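Local structure of alanine dehydrogenase/pyridine nucleotide transhydrogenase (Mycobacterium smegmatis str. MC2 155, 3P2Y) at residues L53-E58 with A75-G80; D81-D86 with S100-G105; V88-P93 with S106-F111; E119-L124 with S372-T377. The protein probably acts as the alpha-1 subunit of a pyridine nucleotide transhydrogenase, coupling hydride exchange between NADH and NADP to proton pumping across a membrane. All coordinates share one frame; numbering follows the deposited sequence. Where two conformers were deposited one is given.

How the contacts relate
The four contacts trace one parallel alpha/beta sheet from one side to the other. Contact 1 pairs strand 78-79 with 54-57, and its centre lies about 14 Å from that of contact 2, where V56 CG2 packs on D81 O at 3.7 Å. Contact 2 joins the loops leading into the strands of contact 3; D86 O and V107 N, 2.9 Å apart, probably form a hydrogen bond at the junction. Contact 3 meets contact 4, centre to centre about 12 Å, as L108 and P93 pack on helix 118-126. Calcium marks this region: G76 of contact 1 binds an ion, and the D86 side chain of contact 2 lies about 4 Å from another.

Contact 1: L53-E58 with A75-G80; sequences LEVVVE and AGATIG. With CA (calcium ion), chain C.
V57 and A77 touch methyl to methyl, V57 CG2 lying 3.7 Å from A77 CB. The valine has CG1 opposite its backbone N (chi1 -178°), which swings CG2 back beside that N and over the alanine next to T78. I79 approaches the same valine from further along, its CD1 coming to 4.2 Å from V57 CB. On the face shared by V56 and T78 the fit is different. V56 holds CG1 between its N and carbonyl carbon (chi1 55°), and this places CG2 against G80 C at 3.6 Å.

The backbone beneath is a parallel pair, the two strands of a beta-alpha-beta unit whose helix 69-74 packs through Y72 on V57 and I79. T78 N binds V55 O and V57 N binds T78 O, both at 2.9 Å. The third bond, G80 N to V57 O at 3.0 Å, is bent, with the donor 42° above the carbonyl plane.

Upstream, G76 ends the helix in a Schellman motif and turns its O to a calcium ion at 2.3 Å. Three waters also bind the metal. Water 1 donates to L53 O and water 2 accepts from V55 N, so strand 54-57 is held to the ion through its hydration shell. At the other end E58 extends away, and its OE1 pairs with R29 N.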
loop_
_atom_site.group_PDB
_atom_site.type_symbol
_atom_site.label_atom_id
_atom_site.label_comp_id
_atom_site.label_asym_id
_atom_site.label_seq_id
_atom_site.Cartn_x
_atom_site.Cartn_y
_atom_site.Cartn_z
ATOM N N LEU A 53 27.541 -27.652 -7.407
ATOM C CA LEU A 53 28.084 -26.375 -7.907
ATOM C C LEU A 53 28.607 -25.540 -6.760
ATOM O O LEU A 53 28.046 -25.583 -5.655
ATOM C CB LEU A 53 27.011 -25.595 -8.658
ATOM C CG LEU A 53 26.429 -26.301 -9.878
ATOM C CD1 LEU A 53 25.029 -25.797 -10.211
ATOM C CD2 LEU A 53 27.393 -26.110 -11.063
ATOM N N GLU A 54 29.662 -24.765 -7.011
ATOM C CA GLU A 54 30.153 -23.812 -6.001
ATOM C C GLU A 54 29.480 -22.466 -6.261
ATOM O O GLU A 54 29.291 -22.073 -7.417
ATOM C CB GLU A 54 31.671 -23.664 -6.077
ATOM N N VAL A 55 29.062 -21.790 -5.192
ATOM C CA VAL A 55 28.393 -20.495 -5.354
ATOM C C VAL A 55 29.170 -19.532 -4.465
ATOM O O VAL A 55 29.438 -19.850 -3.287
ATOM C CB VAL A 55 26.915 -20.543 -4.922
ATOM C CG1 VAL A 55 26.228 -19.188 -5.187
ATOM C CG2 VAL A 55 26.165 -21.651 -5.707
ATOM N N VAL A 56 29.543 -18.397 -5.046
ATOM C CA VAL A 56 30.144 -17.285 -4.300
ATOM C C VAL A 56 29.193 -16.098 -4.360
ATOM O O VAL A 56 28.779 -15.678 -5.449
ATOM C CB VAL A 56 31.571 -16.928 -4.783
ATOM C CG1 VAL A 56 31.605 -16.628 -6.288
ATOM C CG2 VAL A 56 32.128 -15.747 -3.967
ATOM N N VAL A 57 28.855 -15.568 -3.195
ATOM C CA VAL A 57 27.903 -14.445 -3.094
ATOM C C VAL A 57 28.647 -13.260 -2.513
ATOM O O VAL A 57 29.368 -13.398 -1.526
ATOM C CB VAL A 57 26.711 -14.806 -2.200
ATOM C CG1 VAL A 57 25.688 -13.661 -2.140
ATOM C CG2 VAL A 57 26.030 -16.100 -2.754
ATOM N N GLU A 58 28.500 -12.099 -3.144
ATOM C CA GLU A 58 29.172 -10.898 -2.621
ATOM C C GLU A 58 28.552 -10.563 -1.267
ATOM O O GLU A 58 27.342 -10.732 -1.063
ATOM C CB GLU A 58 28.967 -9.726 -3.581
ATOM C CG GLU A 58 29.761 -8.468 -3.183
ATOM C CD GLU A 58 29.787 -7.404 -4.254
ATOM O OE1 GLU A 58 29.039 -7.503 -5.244
ATOM O OE2 GLU A 58 30.607 -6.464 -4.111
ATOM N N ALA A 75 23.234 -21.900 3.083
ATOM C CA ALA A 75 22.792 -22.515 1.823
ATOM C C ALA A 75 23.957 -23.089 1.027
ATOM O O ALA A 75 23.781 -23.563 -0.106
ATOM C CB ALA A 75 22.040 -21.491 0.976
ATOM N N GLY A 76 25.161 -23.025 1.592
ATOM C CA GLY A 76 26.321 -23.630 0.959
ATOM C C GLY A 76 27.209 -22.677 0.186
ATOM O O GLY A 76 28.233 -23.103 -0.364
ATOM N N ALA A 77 26.853 -21.389 0.139
ATOM C CA ALA A 77 27.708 -20.426 -0.559
ATOM C C ALA A 77 28.909 -20.018 0.274
ATOM O O ALA A 77 28.913 -20.144 1.512
ATOM C CB ALA A 77 26.915 -19.150 -0.925
ATOM N N THR A 78 29.916 -19.514 -0.413
ATOM C CA THR A 78 30.990 -18.767 0.247
ATOM C C THR A 78 30.777 -17.285 -0.034
ATOM O O THR A 78 30.224 -16.918 -1.072
ATOM C CB THR A 78 32.371 -19.191 -0.248
ATOM O OG1 THR A 78 32.521 -18.807 -1.615
ATOM C CG2 THR A 78 32.531 -20.694 -0.132
ATOM N N ILE A 79 31.179 -16.432 0.906
ATOM C CA ILE A 79 31.022 -14.981 0.712
ATOM C C ILE A 79 32.336 -14.435 0.162
ATOM O O ILE A 79 33.408 -14.658 0.752
ATOM C CB ILE A 79 30.649 -14.265 2.043
ATOM C CG1 ILE A 79 29.368 -14.861 2.665
ATOM C CG2 ILE A 79 30.550 -12.739 1.822
ATOM C CD1 ILE A 79 28.058 -14.776 1.787
ATOM N N GLY A 80 32.295 -13.728 -0.956
ATOM C CA GLY A 80 33.550 -13.289 -1.566
ATOM C C GLY A 80 33.325 -12.565 -2.871
ATOM O O GLY A 80 32.223 -12.107 -3.142
HETATM CA CA CA C . 29.845 -24.331 -1.485
HETATM O O HOH W 1 28.058 -23.943 -3.200
HETATM O O HOH W 2 30.621 -22.481 -2.524
HETATM O O HOH W 3 28.789 -26.165 -0.661
#

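Contact 2: D81-D86 with S100-G105; sequences DPWPAD and SQLKPG
W83 and Q101 both set CG beside their backbone N (chi1 -60° in the tryptophan), and the amide thereby comes over one face of the indole. This happens between two loops that lead into neighbouring parallel strands, the first shaped by a type I turn from P82 to A85 and by an Asx turn in which D81 OD1 accepts from W83 N. Q101 OE1 lies 3.3 Å from W83 CD1, with ring and amide planes 45° apart, while NE2 is held by D97 O. P82 CG packs on the opposite face, and L102 CD2 comes in the ring plane to the edge, 3.9 Å from CE3.

K103 starts with CG between its N and carbonyl carbon (chi1 81°) and then runs extended past P84 O. Its NZ forms a salt bridge with D86 OD1 at 2.8 Å, meeting that oxygen from above the carboxylate plane, and a weak bond to P84 O at 3.1 Å. OD2 of the aspartate, a residue known to bind calcium, takes L24 N. Water 5 ties the loops together through the backbone: it donates to W83 O at 2.6 Å and to A85 O, and accepts from K103 N at 2.9 Å.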
loop_
_atom_site.group_PDB
_atom_site.type_symbol
_atom_site.label_atom_id
_atom_site.label_comp_id
_atom_site.label_asym_id
_atom_site.label_seq_id
_atom_site.Cartn_x
_atom_site.Cartn_y
_atom_site.Cartn_z
ATOM N N ASP A 81 34.378 -12.463 -3.685
ATOM C CA ASP A 81 34.297 -11.699 -4.934
ATOM C C ASP A 81 33.538 -12.520 -5.995
ATOM O O ASP A 81 33.974 -13.602 -6.375
ATOM C CB ASP A 81 35.731 -11.356 -5.382
ATOM C CG ASP A 81 35.788 -10.493 -6.628
ATOM O OD1 ASP A 81 34.750 -10.084 -7.171
ATOM O OD2 ASP A 81 36.929 -10.233 -7.072
ATOM N N PRO A 82 32.392 -11.996 -6.474
ATOM C CA PRO A 82 31.595 -12.773 -7.392
ATOM C C PRO A 82 32.047 -12.624 -8.844
ATOM O O PRO A 82 31.718 -13.493 -9.660
ATOM C CB PRO A 82 30.193 -12.170 -7.200
ATOM C CG PRO A 82 30.459 -10.714 -6.987
ATOM C CD PRO A 82 31.740 -10.717 -6.123
ATOM N N TRP A 83 32.802 -11.566 -9.169
ATOM C CA TRP A 83 33.024 -11.191 -10.574
ATOM C C TRP A 83 33.866 -12.150 -11.406
ATOM O O TRP A 83 33.597 -12.290 -12.609
ATOM C CB TRP A 83 33.565 -9.754 -10.691
ATOM C CG TRP A 83 32.597 -8.777 -10.096
ATOM C CD1 TRP A 83 32.732 -8.106 -8.905
ATOM C CD2 TRP A 83 31.359 -8.370 -10.649
ATOM N NE1 TRP A 83 31.634 -7.313 -8.684
ATOM C CE2 TRP A 83 30.777 -7.448 -9.738
ATOM C CE3 TRP A 83 30.671 -8.694 -11.829
ATOM C CZ2 TRP A 83 29.534 -6.847 -9.966
ATOM C CZ3 TRP A 83 29.436 -8.082 -12.069
ATOM C CH2 TRP A 83 28.880 -7.180 -11.135
ATOM N N PRO A 84 34.865 -12.815 -10.792
ATOM C CA PRO A 84 35.668 -13.693 -11.664
ATOM C C PRO A 84 35.136 -15.123 -11.837
ATOM O O PRO A 84 35.861 -16.012 -12.344
ATOM C CB PRO A 84 37.048 -13.676 -11.009
ATOM C CG PRO A 84 36.818 -13.389 -9.561
ATOM C CD PRO A 84 35.504 -12.588 -9.478
ATOM N N ALA A 85 33.879 -15.344 -11.454
ATOM C CA ALA A 85 33.260 -16.679 -11.540
ATOM C C ALA A 85 33.142 -17.155 -12.985
ATOM O O ALA A 85 33.160 -16.352 -13.938
ATOM C CB ALA A 85 31.840 -16.657 -10.877
ATOM N N ASP A 86 32.958 -18.465 -13.145
ATOM C CA ASP A 86 32.684 -19.042 -14.462
ATOM C C ASP A 86 31.344 -18.593 -15.026
ATOM O O ASP A 86 31.185 -18.454 -16.244
ATOM C CB ASP A 86 32.671 -20.558 -14.353
ATOM C CG ASP A 86 33.976 -21.102 -13.848
ATOM O OD1 ASP A 86 35.003 -20.803 -14.478
ATOM O OD2 ASP A 86 33.966 -21.796 -12.813
ATOM N N SER A 100 34.594 -4.778 -16.548
ATOM C CA SER A 100 36.054 -4.832 -16.443
ATOM C C SER A 100 36.553 -5.919 -15.488
ATOM O O SER A 100 37.742 -6.317 -15.550
ATOM C CB SER A 100 36.619 -3.465 -16.024
ATOM O OG SER A 100 36.562 -3.254 -14.622
ATOM N N GLN A 101 35.668 -6.405 -14.610
ATOM C CA GLN A 101 36.030 -7.444 -13.627
ATOM C C GLN A 101 35.664 -8.862 -14.050
ATOM O O GLN A 101 36.021 -9.833 -13.351
ATOM C CB GLN A 101 35.404 -7.161 -12.261
ATOM C CG GLN A 101 35.799 -5.821 -11.671
ATOM C CD GLN A 101 35.043 -5.517 -10.404
ATOM O OE1 GLN A 101 35.286 -6.127 -9.362
ATOM N NE2 GLN A 101 34.144 -4.550 -10.478
ATOM N N LEU A 102 34.947 -9.003 -15.170
ATOM C CA LEU A 102 34.569 -10.339 -15.657
ATOM C C LEU A 102 35.770 -11.033 -16.280
ATOM O O LEU A 102 36.625 -10.378 -16.871
ATOM C CB LEU A 102 33.430 -10.245 -16.692
ATOM C CG LEU A 102 32.130 -9.682 -16.121
ATOM C CD1 LEU A 102 31.131 -9.418 -17.254
ATOM C CD2 LEU A 102 31.557 -10.619 -15.052
ATOM N N LYS A 103 35.872 -12.351 -16.161
ATOM C CA LYS A 103 37.070 -12.977 -16.733
ATOM C C LYS A 103 36.798 -13.453 -18.155
ATOM O O LYS A 103 35.679 -13.858 -18.485
ATOM C CB LYS A 103 37.641 -14.101 -15.847
ATOM C CG LYS A 103 36.938 -15.408 -15.998
ATOM C CD LYS A 103 37.523 -16.539 -15.155
ATOM C CE LYS A 103 36.474 -17.644 -15.109
ATOM N NZ LYS A 103 36.672 -18.575 -13.979
ATOM N N PRO A 104 37.823 -13.404 -19.014
ATOM C CA PRO A 104 37.586 -13.945 -20.333
ATOM C C PRO A 104 37.166 -15.418 -20.269
ATOM O O PRO A 104 37.670 -16.182 -19.440
ATOM C CB PRO A 104 38.929 -13.778 -21.053
ATOM C CG PRO A 104 39.875 -13.259 -20.066
ATOM C CD PRO A 104 39.164 -12.809 -18.851
ATOM N N GLY A 105 36.232 -15.798 -21.130
ATOM C CA GLY A 105 35.744 -17.169 -21.153
ATOM C C GLY A 105 34.580 -17.461 -20.224
ATOM O O GLY A 105 34.054 -18.584 -20.222
HETATM O O HOH W 4 36.935 -8.356 -9.080
HETATM O O HOH W 5 33.730 -13.737 -14.811
HETATM O O HOH W 6 32.273 -20.201 -18.054
#

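Contact 3: V88-P93 with S106-F111; sequences VVKVNP and SVLIGF
V88-P93 and S106-F111 form a buried parallel strand pair inside the six-stranded sheet, strand 87-89 lying next to 107-110. Three bonds set the register: V88 N to V107 O and I109 N to V88 O, each 2.9 Å, then K90 N to I109 O at 3.0 Å.

Beyond K90 the regular pattern breaks. F111 N passes over K90 O and binds V91 O at 2.9 Å, while K90 O pairs instead with Y343 OH. The K90 side chain bends forward along its own segment, its NZ giving a 2.7 Å bond to N92 O and a salt bridge to E30, which also takes the N-H groups of V91 and N92. This lysine and glutamate thus fix the turn at the strand's end.

On one face V88 CG1 meets L108 CD1 at 3.8 Å. The leucine has CG opposite its backbone N (chi1 174°), and the bend at chi2 (69°) carries CD1 back across toward V88. On the other face V89 and I109 stand next to each other with their side chains directed alike, and both pack on V347 of helix 336-354. F111 and V91 also run alongside each other, with CD2 of the ring 4.2 Å from V91 CG1. Water 7 bridges N92 O and F111 O, and P93 CD packs at 3.2 Å from F111 O.

L108 faces helix 118-126 through L124, so helices cover both faces of the pair. The short helix 96-99 links the two strands, giving the beta-alpha-beta crossover on which open, Rossmann-like alpha/beta sheets are built.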
loop_
_atom_site.group_PDB
_atom_site.type_symbol
_atom_site.label_atom_id
_atom_site.label_comp_id
_atom_site.label_asym_id
_atom_site.label_seq_id
_atom_site.Cartn_x
_atom_site.Cartn_y
_atom_site.Cartn_z
ATOM N N VAL A 88 28.457 -15.609 -14.016
ATOM C CA VAL A 88 28.000 -14.534 -13.108
ATOM C C VAL A 88 26.535 -14.320 -13.422
ATOM O O VAL A 88 26.163 -14.157 -14.595
ATOM C CB VAL A 88 28.790 -13.229 -13.345
ATOM C CG1 VAL A 88 28.204 -12.043 -12.527
ATOM C CG2 VAL A 88 30.291 -13.455 -13.005
ATOM N N VAL A 89 25.690 -14.347 -12.383
ATOM C CA VAL A 89 24.259 -14.134 -12.567
ATOM C C VAL A 89 23.880 -12.881 -11.806
ATOM O O VAL A 89 24.245 -12.740 -10.647
ATOM C CB VAL A 89 23.385 -15.346 -12.102
ATOM C CG1 VAL A 89 23.714 -16.595 -12.949
ATOM C CG2 VAL A 89 23.546 -15.656 -10.607
ATOM N N LYS A 90 23.219 -11.949 -12.473
ATOM C CA LYS A 90 22.875 -10.690 -11.777
ATOM C C LYS A 90 21.528 -10.221 -12.274
ATOM O O LYS A 90 20.958 -10.849 -13.157
ATOM C CB LYS A 90 23.979 -9.627 -11.998
ATOM C CG LYS A 90 23.961 -8.914 -13.373
ATOM C CD LYS A 90 25.199 -7.942 -13.522
ATOM C CE LYS A 90 25.304 -6.913 -12.354
ATOM N NZ LYS A 90 23.989 -6.191 -12.004
ATOM N N VAL A 91 21.023 -9.118 -11.723
ATOM C CA VAL A 91 19.722 -8.594 -12.116
ATOM C C VAL A 91 19.887 -7.531 -13.208
ATOM O O VAL A 91 19.532 -7.780 -14.362
ATOM C CB VAL A 91 18.951 -8.000 -10.897
ATOM C CG1 VAL A 91 17.503 -7.516 -11.334
ATOM C CG2 VAL A 91 18.836 -9.029 -9.783
ATOM N N ASN A 92 20.381 -6.343 -12.845
ATOM C CA ASN A 92 20.471 -5.226 -13.806
ATOM C C ASN A 92 21.698 -5.284 -14.713
ATOM O O ASN A 92 22.661 -5.982 -14.399
ATOM C CB ASN A 92 20.467 -3.882 -13.060
ATOM C CG ASN A 92 19.174 -3.660 -12.303
ATOM O OD1 ASN A 92 19.159 -3.316 -11.103
ATOM N ND2 ASN A 92 18.083 -3.851 -12.994
ATOM N N PRO A 93 21.651 -4.578 -15.868
ATOM C CA PRO A 93 22.826 -4.593 -16.763
ATOM C C PRO A 93 24.079 -4.181 -15.996
ATOM O O PRO A 93 23.999 -3.281 -15.138
ATOM C CB PRO A 93 22.475 -3.535 -17.813
ATOM C CG PRO A 93 20.941 -3.643 -17.939
ATOM C CD PRO A 93 20.479 -3.901 -16.475
ATOM N N SER A 106 34.168 -16.455 -19.446
ATOM C CA SER A 106 33.021 -16.603 -18.545
ATOM C C SER A 106 31.686 -16.438 -19.265
ATOM O O SER A 106 31.642 -16.072 -20.430
ATOM C CB SER A 106 33.103 -15.584 -17.404
ATOM O OG SER A 106 33.072 -14.241 -17.899
ATOM N N VAL A 107 30.602 -16.707 -18.530
ATOM C CA VAL A 107 29.233 -16.483 -18.991
ATOM C C VAL A 107 28.607 -15.461 -18.045
ATOM O O VAL A 107 28.873 -15.486 -16.847
ATOM C CB VAL A 107 28.437 -17.815 -18.975
ATOM C CG1 VAL A 107 26.892 -17.607 -19.069
ATOM C CG2 VAL A 107 28.894 -18.745 -20.127
ATOM N N LEU A 108 27.794 -14.563 -18.598
ATOM C CA LEU A 108 27.021 -13.617 -17.794
ATOM C C LEU A 108 25.560 -13.810 -18.148
ATOM O O LEU A 108 25.216 -13.924 -19.339
ATOM C CB LEU A 108 27.426 -12.176 -18.128
ATOM C CG LEU A 108 26.589 -11.066 -17.461
ATOM C CD1 LEU A 108 26.811 -10.992 -15.937
ATOM C CD2 LEU A 108 26.923 -9.695 -18.123
ATOM N N ILE A 109 24.708 -13.860 -17.126
ATOM C CA ILE A 109 23.256 -13.986 -17.331
ATOM C C ILE A 109 22.628 -12.869 -16.541
ATOM O O ILE A 109 22.948 -12.712 -15.362
ATOM C CB ILE A 109 22.699 -15.322 -16.783
ATOM C CG1 ILE A 109 23.267 -16.509 -17.593
ATOM C CG2 ILE A 109 21.132 -15.323 -16.835
ATOM C CD1 ILE A 109 22.992 -17.914 -16.972
ATOM N N GLY A 110 21.717 -12.113 -17.171
ATOM C CA GLY A 110 20.982 -11.062 -16.433
ATOM C C GLY A 110 20.077 -10.287 -17.376
ATOM O O GLY A 110 19.985 -10.632 -18.553
ATOM N N PHE A 111 19.440 -9.229 -16.887
ATOM C CA PHE A 111 18.795 -8.292 -17.804
ATOM C C PHE A 111 19.929 -7.487 -18.409
ATOM O O PHE A 111 20.707 -6.884 -17.678
ATOM C CB PHE A 111 17.830 -7.342 -17.098
ATOM C CG PHE A 111 16.555 -7.994 -16.634
ATOM C CD1 PHE A 111 15.679 -8.586 -17.539
ATOM C CD2 PHE A 111 16.205 -7.985 -15.281
ATOM C CE1 PHE A 111 14.470 -9.167 -17.107
ATOM C CE2 PHE A 111 15.027 -8.567 -14.840
ATOM C CZ PHE A 111 14.139 -9.181 -15.758
HETATM O O HOH W 7 22.930 -8.302 -16.154
#

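Contact 4: E119-L124 with S372-T377; sequences ELASRL and SCITRT
T375 OG1 is hydrogen-bonded to A131 N of strand 130-133, while CG2 of the same threonine touches helix 118-126, 3.7 Å from L124 CB and equally far from A121 O. With OG1 between its backbone N and carbonyl carbon (chi1 46°), CG2 sits beside the N, and the bond to A131 fixes the rotation and keeps the methyl on the helix. No hydrogen bond passes between E119-L124 and the tail S372-T377; apolar groups carry the contact, and a weak bond from R125 NH1, later in the same helix, reaches T375 O.

I374 works through its longer branch. CG1 also lies between N and the carbonyl carbon (chi1 63°), and the chain then continues extended, so CD1 lies over the start of A121's side chain, 3.9 Å from A121 CA and 4.0 Å from A121 CB. Its approach to L124 is looser, with the two CD1 atoms 4.3 Å apart. The small alanine lets the backbone of the tail come close too: I374 O is 3.4 Å from A121 CB.

Backbone hydrogen bonds join S372 to A133 and I374 to A131. The tail therefore lies along the last strand of the parallel sheet, and near the chain's C-terminal end it packs against a helix of the N-terminal domain, the flanking helix between strands 107-110 and 130-133 of an alpha/beta fold.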
loop_
_atom_site.group_PDB
_atom_site.type_symbol
_atom_site.label_atom_id
_atom_site.label_comp_id
_atom_site.label_asym_id
_atom_site.label_seq_id
_atom_site.Cartn_x
_atom_site.Cartn_y
_atom_site.Cartn_z
ATOM N N GLU A 119 25.439 -1.207 -27.168
ATOM C CA GLU A 119 26.890 -1.236 -26.967
ATOM C C GLU A 119 27.315 -2.278 -25.943
ATOM O O GLU A 119 28.450 -2.741 -25.962
ATOM C CB GLU A 119 27.421 0.114 -26.483
ATOM C CG GLU A 119 27.486 1.218 -27.534
ATOM C CD GLU A 119 28.076 2.516 -26.960
ATOM O OE1 GLU A 119 28.225 2.625 -25.712
ATOM O OE2 GLU A 119 28.386 3.432 -27.749
ATOM N N LEU A 120 26.410 -2.642 -25.036
ATOM C CA LEU A 120 26.731 -3.610 -23.997
ATOM C C LEU A 120 27.147 -4.945 -24.595
ATOM O O LEU A 120 28.118 -5.559 -24.121
ATOM C CB LEU A 120 25.519 -3.806 -23.083
ATOM C CG LEU A 120 25.797 -3.982 -21.618
ATOM C CD1 LEU A 120 26.658 -2.815 -21.126
ATOM C CD2 LEU A 120 24.452 -4.025 -20.886
ATOM N N ALA A 121 26.423 -5.397 -25.628
ATOM C CA ALA A 121 26.762 -6.638 -26.339
ATOM C C ALA A 121 28.200 -6.592 -26.874
ATOM O O ALA A 121 28.972 -7.551 -26.744
ATOM C CB ALA A 121 25.813 -6.858 -27.501
ATOM N N SER A 122 28.529 -5.471 -27.508
ATOM C CA SER A 122 29.868 -5.258 -28.065
ATOM C C SER A 122 30.913 -5.318 -26.970
ATOM O O SER A 122 31.933 -6.013 -27.080
ATOM C CB SER A 122 29.931 -3.888 -28.740
ATOM O OG SER A 122 29.173 -3.896 -29.930
ATOM N N ARG A 123 30.674 -4.554 -25.917
ATOM C CA ARG A 123 31.596 -4.525 -24.787
ATOM C C ARG A 123 31.848 -5.916 -24.205
ATOM O O ARG A 123 32.988 -6.275 -23.889
ATOM C CB ARG A 123 31.061 -3.585 -23.715
ATOM C CG ARG A 123 31.927 -3.469 -22.541
ATOM C CD ARG A 123 33.119 -2.539 -22.789
ATOM N NE ARG A 123 33.948 -2.561 -21.593
ATOM C CZ ARG A 123 33.859 -1.653 -20.628
ATOM N NH1 ARG A 123 33.011 -0.622 -20.774
ATOM N NH2 ARG A 123 34.633 -1.757 -19.541
ATOM N N LEU A 124 30.787 -6.713 -24.077
ATOM C CA LEU A 124 30.917 -8.062 -23.502
ATOM C C LEU A 124 31.661 -8.994 -24.453
ATOM O O LEU A 124 32.510 -9.784 -24.028
ATOM C CB LEU A 124 29.524 -8.632 -23.118
ATOM C CG LEU A 124 28.931 -7.840 -21.931
ATOM C CD1 LEU A 124 27.407 -8.114 -21.794
ATOM C CD2 LEU A 124 29.644 -8.218 -20.639
ATOM N N SER A 372 18.763 -15.951 -26.921
ATOM C CA SER A 372 19.070 -15.083 -25.768
ATOM C C SER A 372 20.527 -14.596 -25.705
ATOM O O SER A 372 20.821 -13.652 -24.973
ATOM C CB SER A 372 18.675 -15.741 -24.442
ATOM O OG SER A 372 19.431 -16.920 -24.192
ATOM N N CYS A 373 21.433 -15.236 -26.444
ATOM C CA CYS A 373 22.854 -14.855 -26.388
ATOM C C CYS A 373 23.038 -13.594 -27.213
ATOM O O CYS A 373 22.693 -13.588 -28.406
ATOM C CB CYS A 373 23.726 -15.971 -26.964
ATOM S SG CYS A 373 25.477 -15.582 -26.856
ATOM N N ILE A 374 23.567 -12.543 -26.607
ATOM C CA ILE A 374 23.713 -11.273 -27.306
ATOM C C ILE A 374 25.121 -11.055 -27.855
ATOM O O ILE A 374 25.378 -10.054 -28.532
ATOM C CB ILE A 374 23.294 -10.059 -26.427
ATOM C CG1 ILE A 374 24.198 -9.913 -25.184
ATOM C CG2 ILE A 374 21.799 -10.190 -26.083
ATOM C CD1 ILE A 374 23.997 -8.561 -24.414
ATOM N N THR A 375 26.015 -11.990 -27.575
ATOM C CA THR A 375 27.438 -11.775 -27.905
ATOM C C THR A 375 27.881 -12.616 -29.096
ATOM O O THR A 375 29.032 -12.515 -29.526
ATOM C CB THR A 375 28.353 -12.121 -26.719
ATOM O OG1 THR A 375 27.933 -13.369 -26.161
ATOM C CG2 THR A 375 28.278 -11.043 -25.638
ATOM N N ARG A 376 26.992 -13.474 -29.587
ATOM C CA ARG A 376 27.348 -14.409 -30.664
ATOM C C ARG A 376 27.256 -13.690 -32.012
ATOM O O ARG A 376 26.245 -13.024 -32.301
ATOM C CB ARG A 376 26.449 -15.652 -30.613
ATOM C CG ARG A 376 26.880 -16.810 -31.520
ATOM C CD ARG A 376 25.933 -18.010 -31.396
ATOM N NE ARG A 376 26.113 -18.974 -32.486
ATOM C CZ ARG A 376 27.095 -19.873 -32.546
ATOM N NH1 ARG A 376 28.003 -19.954 -31.574
ATOM N NH2 ARG A 376 27.171 -20.702 -33.586
ATOM N N THR A 377 28.305 -13.828 -32.827
ATOM C CA THR A 377 28.406 -13.136 -34.120
ATOM C C THR A 377 28.809 -14.089 -35.245
ATOM O O THR A 377 28.279 -15.206 -35.353
ATOM C CB THR A 377 29.425 -11.971 -34.060
#